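Local coordinates for probable chitinase A (Chromobacterium violaceum, PDB 4TX8), which probably hydrolyses internal linkages of chitin as a family 18 endochitinase that also carries a carbohydrate-binding module of family 5/12, at residues Leu370-Thr375 / Ala387-Phe391; Leu308-Ser312 / Ser358-Thr362; Gly264-Tyr268 / Phe327-Asn331; Gly311-Val317 / Thr365-Ala369; Leu235-Lys240 / Pro277-Leu282. All blocks are in the same frame, centred on the assembly; numbering follows the deposited sequence.

Interaction 1 (Leu370-Thr375 / Ala387-Phe391); sequences LTCLTT and AYPAF
Leu373 presents its CD1 methyl to one face of the Phe391 ring, 3.7 Å from the centroid and 18° off the ring normal, a CH-pi contact that sits over the half of the ring nearest Phe391 CZ. Its other branch turns to Tyr388, with Leu373 CD2 4.1 Å from Tyr388 CD2, and Leu370 adds a looser touch where CD2 comes within 4.2 Å of Phe391 CE2. The backbone closes the contact: Tyr388 N donates to Leu373 O at 2.9 Å, in the carbonyl plane and nearly straight (159°). One residue on, Thr374 CA lies 3.4 Å from Tyr388 O in a CA-H...O contact. Thr374 turns its hydroxyl back along the helix to Leu370 O (OG1 to O 2.8 Å), which already accepts from Thr374 N; with chi1 at 58° this leaves CG2 facing Tyr388 O and Phe391 CB. A type I turn runs from Tyr388 to Phe391, and the two aromatic residues stand at its ends, each with its ring on the helix. Further out, Val317 of helix 313-325 and Phe347 of strand 345-350 pack on Leu373, and a disulfide from Cys372 to Cys379 ties the helix to the chain that follows it. Helix 363-375 thus spends the carbonyl oxygen of Leu373 on the returning loop, while aliphatic and aromatic groups pack beside that bond toward strand 345-350.

Interaction 2 (Leu308-Ser312 / Ser358-Thr362); sequences LAEGS and SGFVT
Glu310 lays its side chain over Gly359, CG resting 3.6 Å from Gly359 CA. With CG anti to the backbone N (chi1 -158°) and the chain extended beyond it, the carboxylate reaches Ser358. Ser358 OG stands 2.6 Å from Glu310 OE2, but its single proton could also go to a bound citrate, probably from the crystallisation liquor, so which acceptor takes it is not settled. Gly311 and Gly359 bring their CA atoms to 4.4 Å; both have positive phi, and neither carries a side chain to hold the two loops apart. Gly311 belongs to a type II turn from Ala309 to Ser312, in which Ala309 O takes bonds from both Ser312 N and Ser312 OG, the hydroxyl arriving on a lone pair in the carbonyl plane. These are neighbouring beta-alpha loops of the GH18 barrel, following strands 288-292 and 345-350, and each runs directly into the N-cap of its helix. Thr362 fills that post for helix 363-375, its OG1 accepting from Thr365 N. Val361 CG1 packs 3.8 Å from Gly311 O, while a water accepts from Thr362 N at 3.1 Å and makes a weak bond to the same Gly311 O.

Interaction 3 (Gly264-Tyr268 / Phe327-Asn331); sequences GFVAY and FPIAN
Phe265 and Pro328 lie side by side and point the same way, with the ring carbon Phe265 CE1 3.6 Å from Pro328 CG. The Phe265 ring also turns an edge to the backbone of its partner: Pro328 O sits in the ring plane, 3.2 Å from Phe265 CD1. That same oxygen receives a CA-H...O contact from Phe265 CA. Phe265 has CG anti to the backbone N (chi1 174°), which lays the ring along the proline, while CB, though its bond points away overall, still meets Phe327 CD2 at 3.7 Å. At the other end of the contact Tyr268 slants across Ile329, its CD1 3.5 Å from Ile329 CG2, the methyl approaching the ring obliquely. The amide of Asn331 runs alongside the same tyrosine, with planes about 53° apart, although this asparagine is poorly ordered. Between the two aromatic groups the main chains join directly: Ala330 N donates to Gly264 O at 3.0 Å, and the bond is almost straight at the hydrogen (168°). A water adds a second link, accepting from Tyr268 N at 2.8 Å and donating to Ala330 O. Outside the pair, Met322 of helix 313-325 touches both Phe265 and Phe327, and Leu276 of helix 276-281 touches Phe327 and Ile329. The backbone at Ala330 resembles an inverse gamma turn, though the closing bond is doubtful; it lies just beyond strand 326-328 of a small antiparallel pair completed by strand 336-338. The contact thereby sets this two-stranded elaboration of the GH18 barrel against the long loop that follows barrel strand 251-254.

Interaction 4 (Gly311-Val317 / Thr365-Ala369); sequences GSADMLV and TVAKA. With FLC (citrate anion), chain H.
Ala369, Ala313 and Thr365 bury the most surface here, and their small side chains let helices 313-317 and 365-369 pack with axes 8.9 Å apart, crossing at -42°. The methyl of Ala369 sits in a shallow site made by three residues of the other helix: Leu316 CB at 4.0 Å, Val317 CG2 and Ala313 CB. Ala313 in turn faces Thr365, whose CG2 lies 3.7 Å from Ala313 N. Thr365 divides its branches: chi1 of -74° sends CG2 to the neighbouring helix and OG1 to a bound citrate, where it donates to OB1 at 2.6 Å while also accepting from a water. Lys368, bent at chi3, brings NZ to the citrate as well, bonding OB2 at 2.7 Å and OG1 more loosely. From the other helix Ala313 N and Asp314 N add weak bonds. Ser312 OG, which donates to Ala309 O, accepts from Met315 N at 3.1 Å and caps this same first turn. The citrate, probably from the crystallisation liquor, sits at the edge of the apolar helix seam, beside the start of helix 313-325; Asp314 OD2 also lies 2.9 Å from its OG2, but a lysine, a hydroxyl and backbone N-H groups would probably stabilise its negative charge.

Interaction 5 (Leu235-Lys240 / Pro277-Leu282); sequences LVSAVK and PIIDGL
Val236 has CG1 trans to its backbone N (chi1 171°), which splays its two methyls toward different parts of the 277-282 segment: CG2 to Ile278 CA at 3.7 Å, CG1 to Leu282 CD2 at 3.9 Å. Leu282 has CG anti to the carbonyl carbon and its chain extended, a form that sends its branched end back between the helices, and it and Val236 slide past each other in opposite directions. This is the packing of neighbouring outer helices in a TIM barrel, here 235-240 and 277-281, with axes 9.6 Å apart and crossing at -31°; strand 251-254 lies between them in sequence and beneath them in the fold. Its Leu252 touches both Val239 and Leu282, continuing the apolar layer inward. Val239 meets Leu282 at about a right angle, CB 4.0 Å from CD2. Toward the other end Leu235 CD2 reaches Ile278 CD1, again at 4.0 Å. Gly281 has no side chain, and its backbone comes close to Val236, with Gly281 O near CG1. On the solvent side Lys240 passes over Leu282, CG beside CD2, then bends at chi3 and chi4 until NZ donates to Gly281 O at 2.9 Å, nearly along the C=O axis (167°).

In the fold
Along the chain, interaction 5 opens first, on helix 230-246, and interaction 3 opens in the loop before helix 276-281, the helix on which interaction 5 closes; the two therefore cross, and they touch through Tyr268 and Pro277. Interactions 2 and 4 start from one stretch, sharing Gly311 and Ser312, and both cross interaction 3, which closes at strand 326-328 after helix 313-325. They then close in turn, interaction 2 before helix 363-375 and interaction 4 on it. Interaction 1 follows in series, closing the short loop from that helix toward strand 393-397, and meets interaction 4 at Val317. Together they join helices and loops of the barrel from helix 230-246 to the approach to strand 393-397.

Interaction 1 (Leu370-Thr375 / Ala387-Phe391)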
# COMPACT_ATOMS: atom_id res chain seq x y z
N LEU A 370 -1.48 14.07 8.58
CA LEU A 370 -2.45 14.48 7.57
C LEU A 370 -2.86 15.95 7.71
O LEU A 370 -2.78 16.71 6.75
CB LEU A 370 -3.69 13.60 7.63
CG LEU A 370 -3.54 12.19 7.04
CD1 LEU A 370 -4.82 11.39 7.28
CD2 LEU A 370 -3.21 12.26 5.56
N THR A 371 -3.30 16.33 8.91
CA THR A 371 -3.74 17.70 9.14
C THR A 371 -2.60 18.70 8.97
O THR A 371 -2.80 19.81 8.50
CB THR A 371 -4.36 17.88 10.54
OG1 THR A 371 -3.35 17.66 11.54
CG2 THR A 371 -5.50 16.90 10.75
N CYS A 372 -1.39 18.28 9.35
CA CYS A 372 -0.21 19.11 9.17
C CYS A 372 0.03 19.37 7.69
O CYS A 372 0.23 20.51 7.26
CB CYS A 372 1.03 18.46 9.80
SG CYS A 372 2.59 19.32 9.48
N LEU A 373 0.01 18.30 6.90
CA LEU A 373 0.21 18.41 5.46
C LEU A 373 -0.90 19.20 4.78
O LEU A 373 -0.64 20.04 3.91
CB LEU A 373 0.33 17.02 4.83
CG LEU A 373 1.66 16.29 5.03
CD1 LEU A 373 1.53 14.81 4.73
CD2 LEU A 373 2.74 16.91 4.17
N THR A 374 -2.15 18.96 5.18
CA THR A 374 -3.30 19.56 4.48
C THR A 374 -3.65 20.97 4.93
O THR A 374 -4.11 21.78 4.12
CB THR A 374 -4.56 18.68 4.64
OG1 THR A 374 -4.86 18.51 6.03
CG2 THR A 374 -4.36 17.32 3.98
N THR A 375 -3.46 21.28 6.21
CA THR A 375 -3.91 22.57 6.74
C THR A 375 -2.87 23.30 7.58
O THR A 375 -3.19 24.32 8.20
CB THR A 375 -5.17 22.40 7.62
OG1 THR A 375 -4.83 21.65 8.79
CG2 THR A 375 -6.28 21.70 6.86
N ALA A 387 0.29 24.93 2.69
CA ALA A 387 -0.64 23.83 2.90
C ALA A 387 -0.88 23.08 1.60
O ALA A 387 -0.83 23.67 0.52
CB ALA A 387 -1.95 24.34 3.48
N TYR A 388 -1.13 21.78 1.70
CA TYR A 388 -1.49 20.97 0.54
C TYR A 388 -2.89 20.39 0.72
O TYR A 388 -3.03 19.25 1.15
CB TYR A 388 -0.49 19.83 0.32
CG TYR A 388 0.95 20.26 0.35
CD1 TYR A 388 1.46 21.13 -0.61
CD2 TYR A 388 1.81 19.77 1.32
CE1 TYR A 388 2.79 21.50 -0.58
CE2 TYR A 388 3.13 20.14 1.35
CZ TYR A 388 3.62 21.01 0.40
OH TYR A 388 4.94 21.37 0.44
N PRO A 389 -3.92 21.18 0.39
CA PRO A 389 -5.30 20.73 0.57
C PRO A 389 -5.64 19.50 -0.28
O PRO A 389 -6.60 18.80 0.04
CB PRO A 389 -6.13 21.94 0.13
CG PRO A 389 -5.20 22.79 -0.68
CD PRO A 389 -3.85 22.57 -0.10
N ALA A 390 -4.86 19.23 -1.32
CA ALA A 390 -5.13 18.09 -2.20
C ALA A 390 -4.18 16.90 -1.97
O ALA A 390 -4.09 16.02 -2.82
CB ALA A 390 -5.07 18.52 -3.65
N PHE A 391 -3.49 16.88 -0.83
CA PHE A 391 -2.64 15.74 -0.49
C PHE A 391 -3.46 14.46 -0.55
O PHE A 391 -4.55 14.39 0.01
CB PHE A 391 -2.02 15.92 0.90
CG PHE A 391 -1.04 14.84 1.27
CD1 PHE A 391 0.26 14.87 0.78
CD2 PHE A 391 -1.42 13.79 2.10
CE1 PHE A 391 1.16 13.87 1.11
CE2 PHE A 391 -0.52 12.79 2.43
CZ PHE A 391 0.77 12.83 1.94

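Interaction 2 (Leu308-Ser312 / Ser358-Thr362)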
# COMPACT_ATOMS: atom_id res chain seq x y z
N LEU A 308 14.87 12.24 10.69
CA LEU A 308 13.54 12.15 11.26
C LEU A 308 13.30 10.73 11.74
O LEU A 308 13.55 9.77 11.00
CB LEU A 308 12.48 12.59 10.25
CG LEU A 308 12.71 13.97 9.64
CD1 LEU A 308 11.58 14.34 8.71
CD2 LEU A 308 12.89 15.03 10.72
N ALA A 309 12.83 10.59 12.97
CA ALA A 309 12.70 9.29 13.60
C ALA A 309 11.64 8.42 12.94
O ALA A 309 10.56 8.89 12.56
CB ALA A 309 12.38 9.46 15.08
N GLU A 310 11.96 7.14 12.80
CA GLU A 310 11.02 6.16 12.28
C GLU A 310 9.80 6.07 13.20
O GLU A 310 9.94 5.97 14.42
CB GLU A 310 11.70 4.80 12.14
CG GLU A 310 11.03 3.87 11.15
CD GLU A 310 11.73 2.52 11.06
OE1 GLU A 310 12.58 2.22 11.93
OE2 GLU A 310 11.43 1.77 10.11
N GLY A 311 8.61 6.12 12.61
CA GLY A 311 7.39 6.05 13.38
C GLY A 311 6.87 7.41 13.81
O GLY A 311 5.86 7.50 14.51
N SER A 312 7.57 8.46 13.41
CA SER A 312 7.13 9.81 13.74
C SER A 312 6.31 10.43 12.61
O SER A 312 6.47 10.08 11.44
CB SER A 312 8.32 10.72 14.06
OG SER A 312 8.99 11.13 12.88
N SER A 358 9.48 -2.59 11.76
CA SER A 358 9.70 -1.28 12.37
C SER A 358 8.92 -0.22 11.61
O SER A 358 8.51 -0.44 10.48
CB SER A 358 11.19 -0.93 12.38
OG SER A 358 11.66 -0.69 11.06
N GLY A 359 8.71 0.93 12.25
CA GLY A 359 8.02 2.03 11.59
C GLY A 359 6.54 2.09 11.91
O GLY A 359 5.78 2.74 11.20
N PHE A 360 6.14 1.42 12.98
CA PHE A 360 4.75 1.39 13.41
C PHE A 360 4.27 2.77 13.81
O PHE A 360 5.02 3.56 14.38
CB PHE A 360 4.58 0.42 14.58
CG PHE A 360 5.26 -0.90 14.37
CD1 PHE A 360 4.78 -1.80 13.43
CD2 PHE A 360 6.40 -1.23 15.09
CE1 PHE A 360 5.42 -3.02 13.23
CE2 PHE A 360 7.03 -2.44 14.90
CZ PHE A 360 6.54 -3.34 13.97
N VAL A 361 3.00 3.06 13.52
CA VAL A 361 2.41 4.34 13.88
C VAL A 361 1.03 4.13 14.51
O VAL A 361 0.35 3.15 14.24
CB VAL A 361 2.26 5.27 12.66
CG1 VAL A 361 3.63 5.65 12.11
CG2 VAL A 361 1.41 4.60 11.58
N THR A 362 0.64 5.06 15.37
CA THR A 362 -0.72 5.09 15.89
C THR A 362 -1.62 5.82 14.91
O THR A 362 -1.14 6.56 14.05
CB THR A 362 -0.81 5.79 17.26
OG1 THR A 362 -0.39 7.15 17.10
CG2 THR A 362 0.09 5.09 18.27
O HOH W 1 3.09 6.65 16.41

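Interaction 3 (Gly264-Tyr268 / Phe327-Asn331)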
# COMPACT_ATOMS: atom_id res chain seq x y z
N GLY A 264 18.06 9.12 -2.16
CA GLY A 264 18.87 9.75 -3.19
C GLY A 264 19.42 11.11 -2.79
O GLY A 264 20.43 11.56 -3.33
N PHE A 265 18.75 11.77 -1.85
CA PHE A 265 19.20 13.06 -1.34
C PHE A 265 20.57 12.93 -0.69
O PHE A 265 21.39 13.84 -0.74
CB PHE A 265 18.18 13.61 -0.33
CG PHE A 265 18.62 14.87 0.37
CD1 PHE A 265 19.07 15.97 -0.36
CD2 PHE A 265 18.56 14.98 1.75
CE1 PHE A 265 19.47 17.13 0.28
CE2 PHE A 265 18.95 16.14 2.40
CZ PHE A 265 19.40 17.22 1.66
N VAL A 266 20.81 11.76 -0.10
CA VAL A 266 21.95 11.55 0.76
C VAL A 266 22.99 10.61 0.13
O VAL A 266 24.18 10.69 0.42
CB VAL A 266 21.46 11.00 2.13
CG1 VAL A 266 22.04 9.63 2.45
CG2 VAL A 266 21.73 12.01 3.23
N ALA A 267 22.52 9.73 -0.75
CA ALA A 267 23.40 8.79 -1.46
C ALA A 267 22.78 8.38 -2.80
O ALA A 267 21.58 8.14 -2.88
CB ALA A 267 23.67 7.56 -0.60
N TYR A 268 23.60 8.31 -3.84
CA TYR A 268 23.12 7.89 -5.16
C TYR A 268 24.00 6.78 -5.71
O TYR A 268 25.09 7.03 -6.23
CB TYR A 268 23.07 9.07 -6.13
CG TYR A 268 22.23 8.81 -7.36
CD1 TYR A 268 20.85 8.69 -7.26
CD2 TYR A 268 22.81 8.68 -8.61
CE1 TYR A 268 20.06 8.45 -8.37
CE2 TYR A 268 22.03 8.43 -9.74
CZ TYR A 268 20.66 8.32 -9.61
OH TYR A 268 19.87 8.08 -10.72
N PHE A 327 14.01 17.88 -4.33
CA PHE A 327 15.24 17.88 -3.54
C PHE A 327 16.45 17.56 -4.41
O PHE A 327 16.32 16.91 -5.45
CB PHE A 327 15.13 16.87 -2.39
CG PHE A 327 14.83 15.47 -2.83
CD1 PHE A 327 13.52 15.03 -2.98
CD2 PHE A 327 15.86 14.58 -3.08
CE1 PHE A 327 13.25 13.73 -3.38
CE2 PHE A 327 15.60 13.28 -3.47
CZ PHE A 327 14.29 12.85 -3.62
N PRO A 328 17.63 18.03 -3.99
CA PRO A 328 18.85 17.72 -4.75
C PRO A 328 19.25 16.25 -4.60
O PRO A 328 19.01 15.64 -3.57
CB PRO A 328 19.90 18.65 -4.14
CG PRO A 328 19.39 18.97 -2.78
CD PRO A 328 17.90 18.97 -2.89
N ILE A 329 19.86 15.71 -5.65
CA ILE A 329 20.31 14.33 -5.63
C ILE A 329 21.82 14.30 -5.46
O ILE A 329 22.53 15.06 -6.12
CB ILE A 329 19.90 13.59 -6.93
CG1 ILE A 329 18.37 13.57 -7.07
CG2 ILE A 329 20.45 12.18 -6.96
CD1 ILE A 329 17.88 13.05 -8.39
N ALA A 330 22.33 13.44 -4.59
CA ALA A 330 23.77 13.30 -4.40
C ALA A 330 24.42 12.65 -5.63
O ALA A 330 25.14 11.66 -5.53
CB ALA A 330 24.07 12.49 -3.15
N ASN A 331 24.14 13.23 -6.79
CA ASN A 331 24.49 12.68 -8.10
C ASN A 331 25.98 12.58 -8.37
O ASN A 331 26.46 11.64 -9.01
CB ASN A 331 23.84 13.53 -9.19
CG ASN A 331 23.37 12.71 -10.37
OD1 ASN A 331 22.35 13.01 -10.98
ND2 ASN A 331 24.12 11.66 -10.69
O HOH W 2 26.25 9.32 -3.70

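Interaction 4 (Gly311-Val317 / Thr365-Ala369)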
# COMPACT_ATOMS: atom_id res chain seq x y z
N GLY A 311 8.61 6.12 12.61
CA GLY A 311 7.39 6.05 13.38
C GLY A 311 6.87 7.41 13.81
O GLY A 311 5.86 7.50 14.51
N SER A 312 7.57 8.46 13.41
CA SER A 312 7.13 9.81 13.74
C SER A 312 6.31 10.43 12.61
O SER A 312 6.47 10.08 11.44
CB SER A 312 8.32 10.72 14.06
OG SER A 312 8.99 11.13 12.88
N ALA A 313 5.42 11.34 12.99
CA ALA A 313 4.65 12.15 12.05
C ALA A 313 5.58 13.01 11.22
O ALA A 313 5.36 13.19 10.03
CB ALA A 313 3.66 13.01 12.80
N ASP A 314 6.62 13.55 11.85
CA ASP A 314 7.62 14.36 11.16
C ASP A 314 8.20 13.63 9.95
O ASP A 314 8.35 14.22 8.87
CB ASP A 314 8.74 14.76 12.12
CG ASP A 314 8.42 16.02 12.92
OD1 ASP A 314 7.50 16.78 12.54
OD2 ASP A 314 9.12 16.25 13.93
N MET A 315 8.53 12.35 10.12
CA MET A 315 9.10 11.57 9.03
C MET A 315 8.09 11.43 7.89
O MET A 315 8.44 11.52 6.72
CB MET A 315 9.54 10.19 9.52
CG MET A 315 10.08 9.25 8.43
SD MET A 315 10.88 7.77 9.03
CE MET A 315 11.21 6.90 7.52
N LEU A 316 6.84 11.21 8.25
CA LEU A 316 5.78 11.11 7.25
C LEU A 316 5.61 12.44 6.53
O LEU A 316 5.49 12.48 5.30
CB LEU A 316 4.46 10.68 7.89
CG LEU A 316 4.49 9.35 8.66
CD1 LEU A 316 3.10 9.04 9.21
CD2 LEU A 316 4.98 8.22 7.77
N VAL A 317 5.60 13.52 7.29
CA VAL A 317 5.45 14.85 6.71
C VAL A 317 6.69 15.19 5.88
O VAL A 317 6.57 15.69 4.75
CB VAL A 317 5.25 15.93 7.80
CG1 VAL A 317 5.22 17.32 7.18
CG2 VAL A 317 3.96 15.66 8.56
N THR A 365 -0.99 9.53 15.23
CA THR A 365 0.18 9.98 14.49
C THR A 365 -0.16 10.24 13.03
O THR A 365 0.24 11.26 12.45
CB THR A 365 1.33 8.95 14.58
OG1 THR A 365 1.91 8.99 15.88
CG2 THR A 365 2.40 9.25 13.54
N VAL A 366 -0.90 9.31 12.42
CA VAL A 366 -1.33 9.46 11.04
C VAL A 366 -2.19 10.72 10.90
O VAL A 366 -1.97 11.53 9.99
CB VAL A 366 -2.13 8.23 10.55
CG1 VAL A 366 -2.76 8.50 9.19
CG2 VAL A 366 -1.22 7.00 10.48
N ALA A 367 -3.16 10.88 11.80
CA ALA A 367 -4.03 12.05 11.77
C ALA A 367 -3.24 13.35 11.86
O ALA A 367 -3.53 14.32 11.16
CB ALA A 367 -5.06 11.98 12.89
N LYS A 368 -2.22 13.37 12.73
CA LYS A 368 -1.38 14.55 12.90
C LYS A 368 -0.62 14.88 11.62
O LYS A 368 -0.54 16.05 11.23
CB LYS A 368 -0.39 14.34 14.05
CG LYS A 368 -0.91 14.74 15.42
CD LYS A 368 0.09 14.38 16.50
CE LYS A 368 1.50 14.83 16.12
NZ LYS A 368 2.54 14.22 16.99
N ALA A 369 -0.06 13.86 10.98
CA ALA A 369 0.67 14.06 9.73
C ALA A 369 -0.25 14.58 8.63
O ALA A 369 0.14 15.45 7.84
CB ALA A 369 1.35 12.77 9.29
CAC FLC H . 5.67 10.14 18.46
CA FLC H . 6.14 11.39 17.78
CB FLC H . 5.15 12.17 16.97
CBC FLC H . 3.97 11.30 16.65
CG FLC H . 5.77 12.59 15.68
CGC FLC H . 6.13 14.01 15.41
OA1 FLC H . 5.12 10.21 19.60
OA2 FLC H . 5.81 9.02 17.91
OB1 FLC H . 4.14 10.29 15.91
OB2 FLC H . 2.83 11.57 17.11
OG1 FLC H . 5.23 14.89 15.43
OG2 FLC H . 7.32 14.32 15.14
OHB FLC H . 4.72 13.27 17.67
O HOH W 1 3.09 6.65 16.41

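Interaction 5 (Leu235-Lys240 / Pro277-Leu282)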
# COMPACT_ATOMS: atom_id res chain seq x y z
N LEU A 235 11.45 -0.36 -17.48
CA LEU A 235 10.21 -0.37 -16.72
C LEU A 235 9.33 0.82 -17.10
O LEU A 235 8.12 0.67 -17.27
CB LEU A 235 10.51 -0.35 -15.21
CG LEU A 235 9.30 -0.37 -14.27
CD1 LEU A 235 8.39 -1.55 -14.56
CD2 LEU A 235 9.75 -0.38 -12.81
N VAL A 236 9.94 1.99 -17.23
CA VAL A 236 9.21 3.19 -17.65
C VAL A 236 8.61 2.99 -19.04
O VAL A 236 7.44 3.32 -19.27
CB VAL A 236 10.12 4.43 -17.66
CG1 VAL A 236 9.42 5.61 -18.31
CG2 VAL A 236 10.56 4.78 -16.25
N SER A 237 9.41 2.45 -19.95
CA SER A 237 8.95 2.18 -21.31
C SER A 237 7.81 1.16 -21.30
O SER A 237 6.83 1.31 -22.04
CB SER A 237 10.11 1.67 -22.17
OG SER A 237 9.67 1.36 -23.48
N ALA A 238 7.94 0.14 -20.47
CA ALA A 238 6.94 -0.92 -20.39
C ALA A 238 5.60 -0.39 -19.88
O ALA A 238 4.55 -0.71 -20.44
CB ALA A 238 7.43 -2.05 -19.50
N VAL A 239 5.64 0.42 -18.83
CA VAL A 239 4.42 0.95 -18.25
C VAL A 239 3.73 1.91 -19.24
O VAL A 239 2.51 1.87 -19.40
CB VAL A 239 4.69 1.67 -16.91
CG1 VAL A 239 3.43 2.33 -16.39
CG2 VAL A 239 5.22 0.67 -15.89
N LYS A 240 4.52 2.74 -19.91
CA LYS A 240 4.00 3.65 -20.93
C LYS A 240 3.31 2.90 -22.07
O LYS A 240 2.24 3.32 -22.53
CB LYS A 240 5.12 4.51 -21.49
CG LYS A 240 5.61 5.60 -20.55
CD LYS A 240 6.90 6.20 -21.06
CE LYS A 240 6.74 7.67 -21.45
NZ LYS A 240 6.63 8.55 -20.26
N PRO A 277 14.66 8.08 -11.34
CA PRO A 277 14.35 8.26 -12.76
C PRO A 277 13.10 7.51 -13.22
O PRO A 277 12.51 7.88 -14.23
CB PRO A 277 15.61 7.73 -13.47
CG PRO A 277 16.29 6.87 -12.47
CD PRO A 277 15.98 7.45 -11.14
N ILE A 278 12.70 6.48 -12.48
CA ILE A 278 11.46 5.77 -12.79
C ILE A 278 10.26 6.67 -12.52
O ILE A 278 9.35 6.79 -13.35
CB ILE A 278 11.33 4.46 -11.97
CG1 ILE A 278 12.47 3.50 -12.32
CG2 ILE A 278 9.97 3.81 -12.22
CD1 ILE A 278 12.50 2.25 -11.46
N ILE A 279 10.26 7.31 -11.36
CA ILE A 279 9.24 8.30 -11.01
C ILE A 279 9.23 9.45 -12.01
O ILE A 279 8.17 9.86 -12.48
CB ILE A 279 9.48 8.88 -9.60
CG1 ILE A 279 9.45 7.77 -8.55
CG2 ILE A 279 8.45 9.96 -9.29
CD1 ILE A 279 10.00 8.21 -7.20
N ASP A 280 10.41 9.95 -12.34
CA ASP A 280 10.53 11.10 -13.23
C ASP A 280 10.00 10.76 -14.62
O ASP A 280 9.26 11.55 -15.22
CB ASP A 280 11.99 11.56 -13.32
CG ASP A 280 12.15 12.79 -14.20
OD1 ASP A 280 11.34 13.73 -14.09
OD2 ASP A 280 13.10 12.80 -15.02
N GLY A 281 10.36 9.59 -15.13
CA GLY A 281 9.92 9.15 -16.44
C GLY A 281 8.42 8.90 -16.54
O GLY A 281 7.86 8.99 -17.63
N LEU A 282 7.78 8.61 -15.42
CA LEU A 282 6.35 8.28 -15.42
C LEU A 282 5.49 9.33 -14.70
O LEU A 282 4.33 9.07 -14.41
CB LEU A 282 6.13 6.91 -14.77
CG LEU A 282 6.65 5.70 -15.55
CD1 LEU A 282 6.61 4.45 -14.69
CD2 LEU A 282 5.85 5.51 -16.83